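Local coordinates for protein N-acetylmuramoyl-l-alanine amidase (Bartonella henselae, PDB 3NE8) that probably hydrolyses, with a bound zinc ion, the amide bond between N-acetylmuramic acid and L-alanine in peptidoglycan, remodelling the cell wall for bacterial division, at residues Ser80-Thr85 against Ser186-Ile191; Arg6-Pro11 against Ala52-Ser57. All coordinates share one frame; numbering follows the deposited sequence. Where two conformers were deposited one is given.

Contact 1. Residues Ser80-Thr85 against Ser186-Ile191; sequences SIHADT and SVLIEI. With ZN (zinc ion), chain B.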
loop_
_atom_site.group_PDB
_atom_site.type_symbol
_atom_site.label_atom_id
_atom_site.label_comp_id
_atom_site.label_asym_id
_atom_site.label_seq_id
_atom_site.Cartn_x
_atom_site.Cartn_y
_atom_site.Cartn_z
ATOM N N SER A 80 3.203 -13.570 12.525
ATOM C CA SER A 80 2.962 -14.477 13.635
ATOM C C SER A 80 1.705 -15.276 13.335
ATOM O O SER A 80 0.655 -14.708 12.997
ATOM C CB SER A 80 2.806 -13.698 14.938
ATOM O OG SER A 80 2.769 -14.574 16.061
ATOM N N ILE A 81 1.817 -16.595 13.459
ATOM C CA ILE A 81 0.792 -17.533 13.008
ATOM C C ILE A 81 0.109 -18.179 14.211
ATOM O O ILE A 81 0.787 -18.741 15.079
ATOM C CB ILE A 81 1.456 -18.625 12.145
ATOM C CG1 ILE A 81 2.074 -18.005 10.885
ATOM C CG2 ILE A 81 0.474 -19.747 11.799
ATOM C CD1 ILE A 81 3.178 -18.815 10.263
ATOM N N HIS A 82 -1.222 -18.087 14.250
ATOM C CA HIS A 82 -2.032 -18.512 15.389
ATOM C C HIS A 82 -3.280 -19.271 14.982
ATOM O O HIS A 82 -3.705 -19.209 13.827
ATOM C CB HIS A 82 -2.401 -17.293 16.243
ATOM C CG HIS A 82 -1.232 -16.762 16.994
ATOM N ND1 HIS A 82 -0.989 -17.100 18.307
ATOM C CD2 HIS A 82 -0.171 -16.025 16.586
ATOM C CE1 HIS A 82 0.157 -16.559 18.687
ATOM N NE2 HIS A 82 0.670 -15.901 17.664
ATOM N N ALA A 83 -3.838 -20.000 15.944
ATOM C CA ALA A 83 -5.123 -20.669 15.790
ATOM C C ALA A 83 -5.780 -20.740 17.168
ATOM O O ALA A 83 -5.846 -21.796 17.801
ATOM C CB ALA A 83 -4.945 -22.053 15.190
ATOM N N ASP A 84 -6.253 -19.592 17.633
ATOM C CA ASP A 84 -6.636 -19.427 19.023
ATOM C C ASP A 84 -8.070 -19.799 19.339
ATOM O O ASP A 84 -8.884 -20.056 18.454
ATOM C CB ASP A 84 -6.401 -17.974 19.432
ATOM C CG ASP A 84 -4.935 -17.661 19.572
ATOM O OD1 ASP A 84 -4.309 -18.244 20.481
ATOM O OD2 ASP A 84 -4.395 -16.873 18.770
ATOM N N THR A 85 -8.360 -19.844 20.629
ATOM C CA THR A 85 -9.732 -19.904 21.097
ATOM C C THR A 85 -10.189 -18.475 21.358
ATOM O O THR A 85 -9.455 -17.692 21.964
ATOM C CB THR A 85 -9.845 -20.716 22.396
ATOM O OG1 THR A 85 -9.778 -22.113 22.092
ATOM C CG2 THR A 85 -11.162 -20.424 23.100
ATOM N N SER A 186 4.679 -6.011 10.623
ATOM C CA SER A 186 4.285 -7.195 11.381
ATOM C C SER A 186 2.784 -7.384 11.362
ATOM O O SER A 186 2.026 -6.417 11.579
ATOM C CB SER A 186 4.736 -7.059 12.847
ATOM O OG SER A 186 6.147 -6.954 12.964
ATOM N N VAL A 187 2.348 -8.624 11.136
ATOM C CA VAL A 187 0.945 -8.970 11.278
ATOM C C VAL A 187 0.817 -10.276 12.044
ATOM O O VAL A 187 1.752 -11.095 12.069
ATOM C CB VAL A 187 0.218 -9.108 9.909
ATOM C CG1 VAL A 187 0.312 -7.815 9.103
ATOM C CG2 VAL A 187 0.752 -10.295 9.105
ATOM N N LEU A 188 -0.351 -10.485 12.636
ATOM C CA LEU A 188 -0.697 -11.741 13.276
ATOM C C LEU A 188 -1.854 -12.343 12.496
ATOM O O LEU A 188 -2.902 -11.707 12.326
ATOM C CB LEU A 188 -1.067 -11.512 14.746
ATOM C CG LEU A 188 -1.361 -12.755 15.589
ATOM C CD1 LEU A 188 -1.008 -12.495 17.046
ATOM C CD2 LEU A 188 -2.796 -13.225 15.450
ATOM N N ILE A 189 -1.666 -13.551 11.984
ATOM C CA ILE A 189 -2.706 -14.204 11.200
ATOM C C ILE A 189 -3.301 -15.347 11.988
ATOM O O ILE A 189 -2.580 -16.243 12.434
ATOM C CB ILE A 189 -2.172 -14.739 9.867
ATOM C CG1 ILE A 189 -1.611 -13.584 9.037
ATOM C CG2 ILE A 189 -3.275 -15.472 9.102
ATOM C CD1 ILE A 189 -1.066 -13.998 7.682
ATOM N N GLU A 190 -4.611 -15.290 12.212
ATOM C CA GLU A 190 -5.336 -16.439 12.732
ATOM C C GLU A 190 -5.731 -17.262 11.527
ATOM O O GLU A 190 -6.513 -16.811 10.687
ATOM C CB GLU A 190 -6.589 -16.014 13.500
ATOM C CG GLU A 190 -6.311 -15.233 14.767
ATOM C CD GLU A 190 -5.801 -16.077 15.920
ATOM O OE1 GLU A 190 -5.814 -17.325 15.836
ATOM O OE2 GLU A 190 -5.389 -15.466 16.937
ATOM N N ILE A 191 -5.162 -18.452 11.395
ATOM C CA ILE A 191 -5.538 -19.216 10.229
ATOM C C ILE A 191 -6.955 -19.752 10.401
ATOM O O ILE A 191 -7.643 -19.951 9.396
ATOM C CB ILE A 191 -4.539 -20.295 9.880
ATOM C CG1 ILE A 191 -4.378 -21.227 11.069
ATOM C CG2 ILE A 191 -3.215 -19.658 9.484
ATOM C CD1 ILE A 191 -3.586 -22.476 10.766
HETATM ZN ZN ZN B . -2.317 -18.071 19.738
#
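Glu190 reaches across to Asp84 at the C-terminal ends of two parallel strands, and the two side chains cross at about a right angle, with their carboxylate planes 65° apart. Glu190 OE2 lies 2.5 Å from Asp84 OD2. The other oxygen, Glu190 OE1, takes the backbone N-H of Asp84 on its syn side at 2.9 Å, somewhat out of the carboxylate plane, tying the acid to the turn that carries the metal ligand. A bend at chi2 (-75°) folds the Glu190 chain back over CB of His82 to get there. Asp84 grips the zinc ion unevenly, with OD1 at 2.1 Å and OD2 at 2.6 Å.

His82 gives ND1 to the same zinc, 2.2 Å away, while its NE2 donates in the ring plane, through a bent bond, to OG of Ser80, itself held by Asp10. Two fixed nitrogens settle the rotation of the imidazole. The Leu188 side chain crosses that of His82 at about a right angle, its CG 3.6 Å from His82 CD2.

Ser80 N to Val187 O, Ile189 N to Ser80 O, His82 N to Ile189 O and Ile191 N to His82 O hold the backbones in parallel register. His13, Glu28 and Glu115 complete the zinc site. On the other face Ile81 packs on helix 28-45 and Ile189 on helix 206-227; Ile191, just past its strand, touches both, while strands 5-11 and 94-99 flank the pair.

Contact 2. Residues Arg6-Pro11 against Ala52-Ser57; sequences RVVLDP and ALTRDS. With ACT (acetate ion), chain E.
Pro11 lies over one face of the Arg55 guanidinium, its CB 3.8 Å from Arg55 NH2, as the two side chains run past each other in opposite directions. At the edge of that group, and in its plane, NH1 donates to the carbonyl O of Ser57, 3.0 Å off. NE turns to the carbonyl O of Pro11, also at 3.0 Å, approaching from above the carbonyl plane. NH2 bonds to the carbonyls of Lys29 and Gly12, so the cation is gripped by backbone oxygens on several sides. The other guanidinium, that of Arg6, meets an acetate, probably from the crystallisation liquor, edge-on: NH1 and NH2 each donate to one of its oxygens, the first at 2.7 Å.

Asp10 and Thr54 are joined by a hydrogen bond between side chains. Thr54 OG1, placed between the backbone N and carbonyl carbon (chi1 56°), donates to the anti lone pair of Asp10 OD1 at 2.7 Å. That same oxygen forms a salt bridge with Arg66. With OG1 turned there, Thr54 CG2 falls against Val8 CG1, 3.8 Å away. On the face carrying Leu9 and Leu53, Leu53 CD1 touches Leu9 CB at 4.0 Å.

The backbones run in parallel register. Val7 O accepts from Ala52 N, Ala52 O from Leu9 N, and Leu9 O from Thr54 N, the last bond carrying the pairing one residue past strand 49-53. Leu9 and Pro11 also pack on helix 28-45, which connects the two strands. This is a beta-alpha-beta unit with its parallel strands side by side, at the edge of the mixed sheet of the zinc-dependent amidase domain.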
loop_
_atom_site.group_PDB
_atom_site.type_symbol
_atom_site.label_atom_id
_atom_site.label_comp_id
_atom_site.label_asym_id
_atom_site.label_seq_id
_atom_site.Cartn_x
_atom_site.Cartn_y
_atom_site.Cartn_z
ATOM N N ARG A 6 13.174 -10.604 2.735
ATOM C CA ARG A 6 13.456 -11.376 3.941
ATOM C C ARG A 6 12.226 -11.468 4.832
ATOM O O ARG A 6 11.694 -10.449 5.275
ATOM C CB ARG A 6 14.621 -10.732 4.696
ATOM C CG ARG A 6 15.875 -10.543 3.830
ATOM C CD ARG A 6 16.993 -9.817 4.569
ATOM N NE ARG A 6 17.511 -10.611 5.678
ATOM C CZ ARG A 6 18.328 -11.647 5.537
ATOM N NH1 ARG A 6 18.735 -12.017 4.324
ATOM N NH2 ARG A 6 18.741 -12.308 6.605
ATOM N N VAL A 7 11.779 -12.688 5.102
ATOM C CA VAL A 7 10.549 -12.915 5.856
ATOM C C VAL A 7 10.820 -13.799 7.062
ATOM O O VAL A 7 11.469 -14.840 6.933
ATOM C CB VAL A 7 9.499 -13.621 4.977
ATOM C CG1 VAL A 7 8.207 -13.851 5.751
ATOM C CG2 VAL A 7 9.224 -12.802 3.741
ATOM N N VAL A 8 10.309 -13.400 8.226
ATOM C CA VAL A 8 10.377 -14.233 9.410
ATOM C C VAL A 8 8.975 -14.664 9.780
ATOM O O VAL A 8 8.062 -13.828 9.870
ATOM C CB VAL A 8 11.075 -13.498 10.571
ATOM C CG1 VAL A 8 10.934 -14.291 11.880
ATOM C CG2 VAL A 8 12.550 -13.299 10.226
ATOM N N LEU A 9 8.807 -15.975 9.941
ATOM C CA LEU A 9 7.552 -16.577 10.353
ATOM C C LEU A 9 7.657 -17.005 11.803
ATOM O O LEU A 9 8.639 -17.636 12.202
ATOM C CB LEU A 9 7.222 -17.799 9.499
ATOM C CG LEU A 9 7.237 -17.564 7.992
ATOM C CD1 LEU A 9 6.923 -18.844 7.235
ATOM C CD2 LEU A 9 6.271 -16.463 7.586
ATOM N N ASP A 10 6.631 -16.683 12.581
ATOM C CA ASP A 10 6.591 -16.995 13.998
ATOM C C ASP A 10 5.460 -17.967 14.293
ATOM O O ASP A 10 4.295 -17.573 14.378
ATOM C CB ASP A 10 6.375 -15.708 14.803
ATOM C CG ASP A 10 6.188 -15.977 16.277
ATOM O OD1 ASP A 10 7.019 -16.726 16.832
ATOM O OD2 ASP A 10 5.208 -15.475 16.880
ATOM N N PRO A 11 5.789 -19.260 14.461
ATOM C CA PRO A 11 4.741 -20.210 14.858
ATOM C C PRO A 11 4.341 -19.958 16.312
ATOM O O PRO A 11 5.148 -20.147 17.229
ATOM C CB PRO A 11 5.416 -21.587 14.707
ATOM C CG PRO A 11 6.701 -21.340 13.962
ATOM C CD PRO A 11 7.092 -19.924 14.273
ATOM N N ALA A 52 13.035 -17.326 7.429
ATOM C CA ALA A 52 13.476 -17.935 8.674
ATOM C C ALA A 52 12.273 -18.074 9.591
ATOM O O ALA A 52 11.309 -17.310 9.486
ATOM C CB ALA A 52 14.561 -17.105 9.342
ATOM N N LEU A 53 12.318 -19.063 10.473
ATOM C CA LEU A 53 11.306 -19.254 11.499
ATOM C C LEU A 53 11.870 -18.861 12.870
ATOM O O LEU A 53 13.057 -19.085 13.140
ATOM C CB LEU A 53 10.849 -20.718 11.526
ATOM C CG LEU A 53 9.673 -21.102 10.627
ATOM C CD1 LEU A 53 9.930 -20.777 9.151
ATOM C CD2 LEU A 53 9.327 -22.576 10.793
ATOM N N THR A 54 11.037 -18.288 13.737
ATOM C CA THR A 54 11.479 -18.007 15.102
ATOM C C THR A 54 11.830 -19.299 15.854
ATOM O O THR A 54 12.737 -19.306 16.678
ATOM C CB THR A 54 10.425 -17.223 15.891
ATOM O OG1 THR A 54 9.206 -17.959 15.868
ATOM C CG2 THR A 54 10.216 -15.826 15.286
ATOM N N ARG A 55 11.052 -20.351 15.613
ATOM C CA ARG A 55 11.342 -21.698 16.099
ATOM C C ARG A 55 11.021 -22.665 14.983
ATOM O O ARG A 55 10.047 -22.478 14.241
ATOM C CB ARG A 55 10.511 -22.049 17.337
ATOM C CG ARG A 55 9.006 -22.177 17.074
ATOM C CD ARG A 55 8.239 -22.452 18.356
ATOM N NE ARG A 55 6.786 -22.520 18.180
ATOM C CZ ARG A 55 6.091 -23.643 18.012
ATOM N NH1 ARG A 55 6.717 -24.814 17.955
ATOM N NH2 ARG A 55 4.772 -23.602 17.910
ATOM N N ASP A 56 11.857 -23.693 14.856
ATOM C CA ASP A 56 11.593 -24.798 13.939
ATOM C C ASP A 56 11.650 -26.110 14.710
ATOM O O ASP A 56 12.168 -27.128 14.235
ATOM C CB ASP A 56 12.562 -24.793 12.759
ATOM C CG ASP A 56 12.054 -25.602 11.580
ATOM O OD1 ASP A 56 12.861 -25.857 10.671
ATOM O OD2 ASP A 56 10.867 -25.994 11.569
ATOM N N SER A 57 11.102 -26.062 15.915
ATOM C CA SER A 57 11.031 -27.193 16.821
ATOM C C SER A 57 10.067 -26.809 17.925
ATOM O O SER A 57 9.578 -25.669 17.974
ATOM C CB SER A 57 12.402 -27.495 17.416
ATOM O OG SER A 57 12.835 -26.435 18.246
HETATM C C ACT E . 20.850 -14.775 5.034
HETATM O O ACT E . 20.630 -13.918 4.148
HETATM O OXT ACT E . 20.246 -14.632 6.116
HETATM C CH3 ACT E . 21.798 -15.919 4.816
#

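Overall arrangement
Both contacts pair parallel strands of one mixed sheet, and strands 5-11 and 77-82 are neighbours in it, so the two interfaces sit side by side with centres about 13 Å apart. Contact 1 is centred about 4 Å from the centre of the chain's fold; contact 2, at about 10 Å, involves the outermost strand 49-53 but is still largely buried. Asp10 joins them: its OD2 is hydrogen-bonded to Ser80 OG (2.7 Å), and its backbone O meets Ile81 N. Their chemistry differs accordingly. Acids and a histidine round a zinc ion mark contact 1, whereas arginine bonded to backbone carbonyls, with hydroxyl-carboxylate and apolar pairs, marks contact 2.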